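Local coordinates for phospho-2-dehydro-3-deoxyheptonate aldolase (Francisella tularensis, PDB 3TQK), which probably catalyses the stereospecific condensation of phosphoenolpyruvate with erythrose 4-phosphate to form DAHP, the first step of the pathway to chorismate, at residues K74-V77 against K78-H81; A196-S199 against A200-P203; H273-Q276 against I277-L280. One frame throughout, in Å; residues are numbered along the deposited sequence.

Contact 1: residues K74-V77 against K78-H81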
ATOM      1  N   LYS A  74     -33.597   0.744   0.625  1.00 35.98           N
ATOM      2  CA  LYS A  74     -34.192   1.167   1.885  1.00 36.57           C
ATOM      3  C   LYS A  74     -35.573   0.535   2.050  1.00 38.47           C
ATOM      4  O   LYS A  74     -35.969   0.215   3.153  1.00 38.96           O
ATOM      5  CB  LYS A  74     -34.227   2.700   1.988  1.00 36.66           C
ATOM      6  CG  LYS A  74     -34.852   3.284   3.258  1.00 37.58           C
ATOM      7  CD  LYS A  74     -34.040   2.960   4.520  1.00 38.09           C
ATOM      8  CE  LYS A  74     -34.759   3.425   5.789  1.00 39.13           C
ATOM      9  NZ  LYS A  74     -34.138   2.822   7.011  1.00 40.35           N
ATOM     10  N   GLU A  75     -36.270   0.299   0.948  1.00 40.87           N
ATOM     11  CA  GLU A  75     -37.582  -0.333   0.976  1.00 43.15           C
ATOM     12  C   GLU A  75     -37.528  -1.760   1.486  1.00 42.46           C
ATOM     13  O   GLU A  75     -38.492  -2.235   2.070  1.00 43.67           O
ATOM     14  CB  GLU A  75     -38.215  -0.357  -0.421  1.00 45.58           C
ATOM     15  CG  GLU A  75     -38.994   0.880  -0.810  1.00 48.88           C
ATOM     16  CD  GLU A  75     -39.779   0.679  -2.114  1.00 52.76           C
ATOM     17  OE1 GLU A  75     -41.028   0.790  -2.085  1.00 56.40           O
ATOM     18  OE2 GLU A  75     -39.144   0.394  -3.156  1.00 53.02           O
ATOM     19  N   GLN A  76     -36.420  -2.447   1.238  1.00 41.01           N
ATOM     20  CA  GLN A  76     -36.273  -3.835   1.652  1.00 40.79           C
ATOM     21  C   GLN A  76     -35.889  -3.979   3.116  1.00 39.46           C
ATOM     22  O   GLN A  76     -36.062  -5.057   3.699  1.00 39.94           O
ATOM     23  CB  GLN A  76     -35.192  -4.522   0.822  1.00 40.21           C
ATOM     24  CG  GLN A  76     -35.502  -4.589  -0.648  1.00 42.13           C
ATOM     25  CD  GLN A  76     -36.740  -5.398  -0.928  1.00 43.55           C
ATOM     26  OE1 GLN A  76     -36.886  -6.517  -0.439  1.00 43.25           O
ATOM     27  NE2 GLN A  76     -37.644  -4.834  -1.708  1.00 44.82           N
ATOM     28  N   VAL A  77     -35.338  -2.920   3.704  1.00 38.11           N
ATOM     29  CA  VAL A  77     -34.750  -3.028   5.033  1.00 36.61           C
ATOM     30  C   VAL A  77     -35.791  -3.535   6.038  1.00 37.70           C
ATOM     31  O   VAL A  77     -35.547  -4.537   6.704  1.00 36.54           O
ATOM     32  CB  VAL A  77     -34.075  -1.708   5.484  1.00 35.50           C
ATOM     33  CG1 VAL A  77     -33.780  -1.721   6.975  1.00 33.56           C
ATOM     34  CG2 VAL A  77     -32.783  -1.506   4.694  1.00 33.83           C
ATOM     35  N   LYS A  78     -36.962  -2.898   6.090  1.00 39.38           N
ATOM     36  CA  LYS A  78     -38.009  -3.312   7.033  1.00 41.22           C
ATOM     37  C   LYS A  78     -38.471  -4.764   6.885  1.00 42.06           C
ATOM     38  O   LYS A  78     -38.977  -5.343   7.846  1.00 42.99           O
ATOM     39  CB  LYS A  78     -39.233  -2.381   6.980  1.00 43.30           C
ATOM     40  CG  LYS A  78     -40.036  -2.404   5.675  1.00 46.66           C
ATOM     41  CD  LYS A  78     -41.436  -1.777   5.871  1.00 50.84           C
ATOM     42  CE  LYS A  78     -41.754  -0.742   4.786  1.00 52.80           C
ATOM     43  NZ  LYS A  78     -40.775   0.395   4.820  1.00 51.67           N
ATOM     44  N   LYS A  79     -38.327  -5.344   5.695  1.00 42.38           N
ATOM     45  CA  LYS A  79     -38.651  -6.758   5.489  1.00 43.12           C
ATOM     46  C   LYS A  79     -37.657  -7.677   6.216  1.00 41.07           C
ATOM     47  O   LYS A  79     -38.041  -8.740   6.700  1.00 41.87           O
ATOM     48  CB  LYS A  79     -38.692  -7.111   3.987  1.00 44.45           C
ATOM     49  CG  LYS A  79     -40.045  -6.814   3.290  1.00 48.54           C
ATOM     50  CD  LYS A  79     -39.911  -6.651   1.758  1.00 50.93           C
ATOM     51  CE  LYS A  79     -39.539  -7.966   1.057  1.00 52.38           C
ATOM     52  NZ  LYS A  79     -39.222  -7.766  -0.398  1.00 52.83           N
ATOM     53  N   PHE A  80     -36.399  -7.252   6.314  1.00 38.27           N
ATOM     54  CA  PHE A  80     -35.302  -8.153   6.671  1.00 36.75           C
ATOM     55  C   PHE A  80     -34.531  -7.811   7.943  1.00 34.73           C
ATOM     56  O   PHE A  80     -33.626  -8.551   8.318  1.00 33.51           O
ATOM     57  CB  PHE A  80     -34.298  -8.205   5.515  1.00 36.00           C
ATOM     58  CG  PHE A  80     -34.856  -8.783   4.257  1.00 37.34           C
ATOM     59  CD1 PHE A  80     -35.235 -10.114   4.205  1.00 38.62           C
ATOM     60  CD2 PHE A  80     -34.995  -8.001   3.119  1.00 37.64           C
ATOM     61  CE1 PHE A  80     -35.758 -10.655   3.048  1.00 40.86           C
ATOM     62  CE2 PHE A  80     -35.504  -8.533   1.958  1.00 38.97           C
ATOM     63  CZ  PHE A  80     -35.888  -9.864   1.915  1.00 41.50           C
ATOM     64  N   HIS A  81     -34.894  -6.718   8.603  1.00 34.33           N
ATOM     65  CA  HIS A  81     -34.031  -6.108   9.619  1.00 33.17           C
ATOM     66  C   HIS A  81     -33.873  -6.937  10.911  1.00 32.79           C
ATOM     67  O   HIS A  81     -32.925  -6.723  11.674  1.00 30.82           O
ATOM     68  CB  HIS A  81     -34.524  -4.696   9.957  1.00 33.41           C
ATOM     69  CG  HIS A  81     -35.741  -4.684  10.820  1.00 36.22           C
ATOM     70  ND1 HIS A  81     -37.018  -4.749  10.305  1.00 40.77           N
ATOM     71  CD2 HIS A  81     -35.878  -4.641  12.166  1.00 38.29           C
ATOM     72  CE1 HIS A  81     -37.891  -4.736  11.298  1.00 41.86           C
ATOM     73  NE2 HIS A  81     -37.225  -4.666  12.437  1.00 40.83           N
TER
HETATM   74  O   HOH W   1     -37.614  -0.380   5.044  1.00 17.65           O

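Contact 2: residues A196-S199 against A200-P203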
ATOM      1  N   ALA A 196      -3.039  -8.004   9.402  1.00 23.52           N
ATOM      2  CA  ALA A 196      -3.422  -6.608   9.266  1.00 22.15           C
ATOM      3  C   ALA A 196      -4.443  -6.255  10.333  1.00 21.21           C
ATOM      4  O   ALA A 196      -4.384  -5.169  10.927  1.00 20.28           O
ATOM      5  CB  ALA A 196      -3.976  -6.321   7.872  1.00 21.21           C
ATOM      6  N   VAL A 197      -5.397  -7.155  10.537  1.00 21.14           N
ATOM      7  CA  VAL A 197      -6.388  -6.984  11.594  1.00 20.84           C
ATOM      8  C   VAL A 197      -5.665  -6.824  12.944  1.00 21.27           C
ATOM      9  O   VAL A 197      -5.945  -5.893  13.695  1.00 21.10           O
ATOM     10  CB  VAL A 197      -7.381  -8.171  11.642  1.00 21.20           C
ATOM     11  CG1 VAL A 197      -8.208  -8.135  12.917  1.00 20.53           C
ATOM     12  CG2 VAL A 197      -8.303  -8.157  10.421  1.00 19.89           C
ATOM     13  N   LYS A 198      -4.717  -7.716  13.219  1.00 22.14           N
ATOM     14  CA  LYS A 198      -3.975  -7.697  14.462  1.00 23.25           C
ATOM     15  C   LYS A 198      -3.258  -6.366  14.667  1.00 23.13           C
ATOM     16  O   LYS A 198      -3.386  -5.742  15.727  1.00 23.15           O
ATOM     17  CB  LYS A 198      -2.956  -8.834  14.480  1.00 24.96           C
ATOM     18  CG  LYS A 198      -2.152  -8.977  15.773  1.00 26.35           C
ATOM     19  CD  LYS A 198      -3.048  -9.160  16.980  1.00 28.18           C
ATOM     20  CE  LYS A 198      -2.266  -9.659  18.205  1.00 30.13           C
ATOM     21  NZ  LYS A 198      -3.148  -9.615  19.404  1.00 31.66           N
ATOM     22  N   SER A 199      -2.519  -5.937  13.650  1.00 22.38           N
ATOM     23  CA  SER A 199      -1.791  -4.678  13.699  1.00 22.26           C
ATOM     24  C   SER A 199      -2.706  -3.495  13.955  1.00 21.36           C
ATOM     25  O   SER A 199      -2.349  -2.587  14.695  1.00 21.58           O
ATOM     26  CB  SER A 199      -1.008  -4.458  12.409  1.00 21.92           C
ATOM     27  OG  SER A 199      -0.327  -3.220  12.431  1.00 23.15           O
ATOM     28  N   ALA A 200      -3.883  -3.514  13.347  1.00 20.83           N
ATOM     29  CA  ALA A 200      -4.842  -2.415  13.457  1.00 20.03           C
ATOM     30  C   ALA A 200      -5.464  -2.268  14.859  1.00 20.18           C
ATOM     31  O   ALA A 200      -6.003  -1.200  15.189  1.00 19.75           O
ATOM     32  CB  ALA A 200      -5.941  -2.559  12.389  1.00 18.41           C
ATOM     33  N   THR A 201      -5.408  -3.326  15.671  1.00 21.17           N
ATOM     34  CA  THR A 201      -5.868  -3.244  17.064  1.00 22.03           C
ATOM     35  C   THR A 201      -4.936  -2.396  17.948  1.00 23.32           C
ATOM     36  O   THR A 201      -5.356  -1.952  19.018  1.00 24.08           O
ATOM     37  CB  THR A 201      -6.008  -4.642  17.765  1.00 22.79           C
ATOM     38  OG1 THR A 201      -4.727  -5.287  17.839  1.00 24.01           O
ATOM     39  CG2 THR A 201      -7.019  -5.543  17.055  1.00 21.73           C
ATOM     40  N   TYR A 202      -3.688  -2.181  17.520  1.00 23.49           N
ATOM     41  CA  TYR A 202      -2.718  -1.449  18.327  1.00 24.43           C
ATOM     42  C   TYR A 202      -2.772   0.049  18.135  1.00 24.25           C
ATOM     43  O   TYR A 202      -3.243   0.526  17.106  1.00 23.89           O
ATOM     44  CB  TYR A 202      -1.305  -1.920  18.016  1.00 25.59           C
ATOM     45  CG  TYR A 202      -1.014  -3.309  18.548  1.00 27.20           C
ATOM     46  CD1 TYR A 202      -0.572  -3.499  19.851  1.00 31.13           C
ATOM     47  CD2 TYR A 202      -1.181  -4.421  17.743  1.00 27.17           C
ATOM     48  CE1 TYR A 202      -0.295  -4.787  20.336  1.00 33.04           C
ATOM     49  CE2 TYR A 202      -0.918  -5.684  18.200  1.00 30.01           C
ATOM     50  CZ  TYR A 202      -0.479  -5.870  19.491  1.00 32.26           C
ATOM     51  OH  TYR A 202      -0.231  -7.144  19.908  1.00 33.83           O
ATOM     52  N   PRO A 203      -2.274   0.808  19.123  1.00 25.11           N
ATOM     53  CA  PRO A 203      -2.100   2.231  18.906  1.00 24.68           C
ATOM     54  C   PRO A 203      -0.892   2.459  17.998  1.00 24.70           C
ATOM     55  O   PRO A 203       0.086   1.704  18.046  1.00 25.90           O
ATOM     56  CB  PRO A 203      -1.857   2.798  20.322  1.00 26.06           C
ATOM     57  CG  PRO A 203      -1.994   1.630  21.277  1.00 27.43           C
ATOM     58  CD  PRO A 203      -1.814   0.395  20.462  1.00 26.97           C
TER
HETATM   59  O   HOH W   2      -4.331  -7.036  19.787  1.00 28.37           O

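Contact 3: residues H273-Q276 against I277-L280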
ATOM      1  N   HIS A 273     -20.803 -12.390 -12.499  1.00 52.13           N
ATOM      2  CA  HIS A 273     -21.902 -11.902 -11.651  1.00 50.78           C
ATOM      3  C   HIS A 273     -23.019 -12.936 -11.397  1.00 51.70           C
ATOM      4  O   HIS A 273     -23.680 -12.904 -10.351  1.00 50.60           O
ATOM      5  CB  HIS A 273     -22.484 -10.583 -12.196  1.00 50.79           C
ATOM      6  CG  HIS A 273     -23.197 -10.714 -13.511  1.00 53.30           C
ATOM      7  ND1 HIS A 273     -22.535 -10.887 -14.707  1.00 55.06           N
ATOM      8  CD2 HIS A 273     -24.517 -10.670 -13.816  1.00 55.07           C
ATOM      9  CE1 HIS A 273     -23.415 -10.956 -15.691  1.00 57.75           C
ATOM     10  NE2 HIS A 273     -24.625 -10.828 -15.177  1.00 57.48           N
ATOM     11  N   SER A 274     -23.199 -13.866 -12.334  1.00 53.93           N
ATOM     12  CA  SER A 274     -24.221 -14.920 -12.230  1.00 55.07           C
ATOM     13  C   SER A 274     -23.780 -16.103 -11.354  1.00 54.41           C
ATOM     14  O   SER A 274     -24.512 -17.093 -11.242  1.00 55.83           O
ATOM     15  CB  SER A 274     -24.567 -15.439 -13.623  1.00 58.20           C
ATOM     16  OG  SER A 274     -23.422 -16.016 -14.233  1.00 58.85           O
ATOM     17  N   LYS A 275     -22.579 -16.008 -10.775  1.00 51.94           N
ATOM     18  CA  LYS A 275     -22.077 -17.004  -9.831  1.00 50.91           C
ATOM     19  C   LYS A 275     -22.235 -16.543  -8.387  1.00 47.39           C
ATOM     20  O   LYS A 275     -22.102 -17.357  -7.474  1.00 46.56           O
ATOM     21  CB  LYS A 275     -20.594 -17.319 -10.095  1.00 51.28           C
ATOM     22  CG  LYS A 275     -20.314 -18.090 -11.375  1.00 55.17           C
ATOM     23  CD  LYS A 275     -20.611 -19.593 -11.238  1.00 59.37           C
ATOM     24  CE  LYS A 275     -19.347 -20.425 -10.938  1.00 60.45           C
ATOM     25  NZ  LYS A 275     -19.525 -21.873 -11.321  1.00 62.34           N
ATOM     26  N   GLN A 276     -22.499 -15.251  -8.172  1.00 45.12           N
ATOM     27  CA  GLN A 276     -22.599 -14.696  -6.802  1.00 42.30           C
ATOM     28  C   GLN A 276     -23.619 -15.471  -5.984  1.00 42.20           C
ATOM     29  O   GLN A 276     -23.355 -15.844  -4.835  1.00 40.78           O
ATOM     30  CB  GLN A 276     -22.979 -13.208  -6.818  1.00 40.94           C
ATOM     31  CG  GLN A 276     -21.845 -12.270  -7.245  1.00 40.44           C
ATOM     32  CD  GLN A 276     -22.187 -10.794  -7.051  1.00 39.59           C
ATOM     33  OE1 GLN A 276     -22.234 -10.301  -5.926  1.00 37.39           O
ATOM     34  NE2 GLN A 276     -22.423 -10.084  -8.157  1.00 40.78           N
ATOM     35  N   ILE A 277     -24.769 -15.734  -6.606  1.00 43.55           N
ATOM     36  CA  ILE A 277     -25.871 -16.430  -5.958  1.00 44.04           C
ATOM     37  C   ILE A 277     -25.529 -17.871  -5.591  1.00 44.76           C
ATOM     38  O   ILE A 277     -26.106 -18.417  -4.656  1.00 45.07           O
ATOM     39  CB  ILE A 277     -27.174 -16.388  -6.828  1.00 46.17           C
ATOM     40  CG1 ILE A 277     -28.415 -16.606  -5.953  1.00 46.43           C
ATOM     41  CG2 ILE A 277     -27.121 -17.408  -7.978  1.00 47.92           C
ATOM     42  CD1 ILE A 277     -29.741 -16.337  -6.671  1.00 48.46           C
ATOM     43  N   SER A 278     -24.606 -18.499  -6.310  1.00 45.62           N
ATOM     44  CA  SER A 278     -24.261 -19.886  -6.001  1.00 46.78           C
ATOM     45  C   SER A 278     -23.192 -19.931  -4.910  1.00 44.56           C
ATOM     46  O   SER A 278     -23.209 -20.828  -4.069  1.00 44.92           O
ATOM     47  CB  SER A 278     -23.847 -20.663  -7.258  1.00 49.34           C
ATOM     48  OG  SER A 278     -22.518 -20.376  -7.639  1.00 50.36           O
ATOM     49  N   VAL A 279     -22.279 -18.959  -4.909  1.00 42.55           N
ATOM     50  CA  VAL A 279     -21.375 -18.759  -3.776  1.00 40.27           C
ATOM     51  C   VAL A 279     -22.190 -18.466  -2.508  1.00 38.92           C
ATOM     52  O   VAL A 279     -21.909 -19.025  -1.453  1.00 38.40           O
ATOM     53  CB  VAL A 279     -20.358 -17.622  -4.030  1.00 39.05           C
ATOM     54  CG1 VAL A 279     -19.609 -17.240  -2.734  1.00 36.52           C
ATOM     55  CG2 VAL A 279     -19.373 -18.026  -5.134  1.00 40.01           C
ATOM     56  N   LEU A 280     -23.207 -17.613  -2.623  1.00 38.44           N
ATOM     57  CA  LEU A 280     -24.094 -17.302  -1.490  1.00 36.96           C
ATOM     58  C   LEU A 280     -24.838 -18.533  -0.961  1.00 38.18           C
ATOM     59  O   LEU A 280     -25.025 -18.671   0.248  1.00 37.08           O
ATOM     60  CB  LEU A 280     -25.103 -16.212  -1.866  1.00 36.65           C
ATOM     61  CG  LEU A 280     -25.939 -15.674  -0.702  1.00 34.83           C
ATOM     62  CD1 LEU A 280     -25.060 -15.039   0.370  1.00 31.62           C
ATOM     63  CD2 LEU A 280     -26.949 -14.685  -1.206  1.00 33.61           C
TER
HETATM   64  O   HOH W   3     -25.617 -14.325  -9.030  1.00 10.88           O

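Contact 1: residues K74-V77 against K78-H81
Helix 63-80, the crossover helix between barrel strands 51-56 and 84-89, nears its end here, where Q76 reaches forward to K79 and F80. The side chains of Q76 and K79 lie side by side and point the same way, and Q76 OE1 accepts a hydrogen bond of 2.6 Å from K79 NZ. The ammonium comes in within the amide plane, on a lone pair of OE1. A bend at chi2 of Q76 (-62°) and another at chi3 of K79 (68°) curl the two chains into this meeting. F80 borders the same amide: its CE2 stands 3.4 Å from Q76 OE1, and the F80 side chain also packs on L334 and A338 of helix 327-344. CB of K79 rests over one face of the phenyl ring, toward its rim.

Along the backbone the i to i+4 pattern falters. F80 N bonds to V77 O at 2.9 Å and only weakly to Q76 O, which also takes a weak bond from K79 N. One turn earlier a water bridges K74 O and K78 N, donating to the first and accepting from the second; K78 NZ also reaches it, at 3.3 Å. At the end of the segment, H81 ND1 donates to K78 O over 3.2 Å, with that oxygen in the imidazole plane but the donor well above the plane of the carbonyl.

Contact 2: residues A196-S199 against A200-P203
A200 continues the last regular turn of helix 191-200: its N donates to A196 O at 3.0 Å, and A200 CB lies 3.4 Å from A196 O.

T201 comes next and changes the hydrogen-bonding pattern. Its N keeps a weak bond to V197 O but forms a stronger one of 3.2 Å to K198 O, three residues back. Its hydroxyl turns to the same acceptor: with OG1 set between the backbone N and the carbonyl carbon (chi1 63°), it donates to K198 O over 2.5 Å. OG1 lies in the plane of that carbonyl, whereas T201 N sits far above it, so the two donors reach the oxygen from different directions. The CG2 methyl falls instead beside V197 O. This is a C-terminal helix end at which i to i+3 bonds take over from i to i+4 before the chain leaves for strand 205-209, with A200 packed on F182 of TIM-barrel strand 179-183. A water links the threonine back to the lysine, donating to T201 OG1 and accepting from K198 NZ. K198 NZ also bonds to A254 O, and its side chain lies close to D255, which binds calcium in a structure of this protein though none is bound to it in this chain.

Y202 extends the pattern, its N donating to S199 O at 3.2 Å. That oxygen lies at the edge of the phenol ring, in its plane. The ring and the K198 chain cross obliquely, with K198 CE 3.7 Å from Y202 OH. I99 of the second subunit packs on Y202, and beyond it P203 meets K8 of that subunit.

Contact 3: residues H273-Q276 against I277-L280
A chi1 of 79° folds the S278 hydroxyl back toward the preceding turn, where S278 OG lies 3.1 Å from K275 O. The K275 chain, bent at chi2 and chi3, passes loosely by, its CD 4.1 Å from S278 OG.

The carbonyl of K275 is the hub of this first turn of helix 276-289. V279 N donates to K275 O at 3.0 Å with an N-H...O angle of 172°, nearly along the C=O axis, while S278 N approaches at the same distance from high above the carbonyl plane. CG2 of V279 also lies against this oxygen. The regular helical bonding then carries on, L280 N meeting Q276 O at 2.8 Å. At I277, one residue before S278, a water accepts the N-H and donates to H273 O at 2.7 Å, joining the loop to a backbone group at the start of the helix.

Q276 leads away from this turn toward the active site. With chi2 near 180° (-171°) its chain runs straight out to the amide, and OE1 accepts from the backbone N of E299, a manganese ligand; this second-shell bond probably helps position that stretch of strand 293-299. On another side of the helix I277 packs on E329 and M336, and L280 on M333 and L337, so the turn sits between the metal-bearing barrel strand and helix 327-344.

Contacts 1, 2 and 3 follow one another along the chain, each contained in a continuous run of eight residues, and all belong to the eight-stranded parallel TIM barrel. Contact 1 ends helix 63-80, contact 2 ends helix 191-200 and contact 3 begins helix 276-289. The centres of contacts 1 and 2 are about 34 Å apart, those of contacts 2 and 3 about 32 Å, and those of contacts 1 and 3 about 22 Å; none touches another. Helix 327-344 joins the nearer pair, packing against side chains of both. The roles differ: contact 1 is surface packing, contact 2 meets the second subunit, and contact 3 lies behind the manganese site, through the bond of Q276 to the backbone of E299.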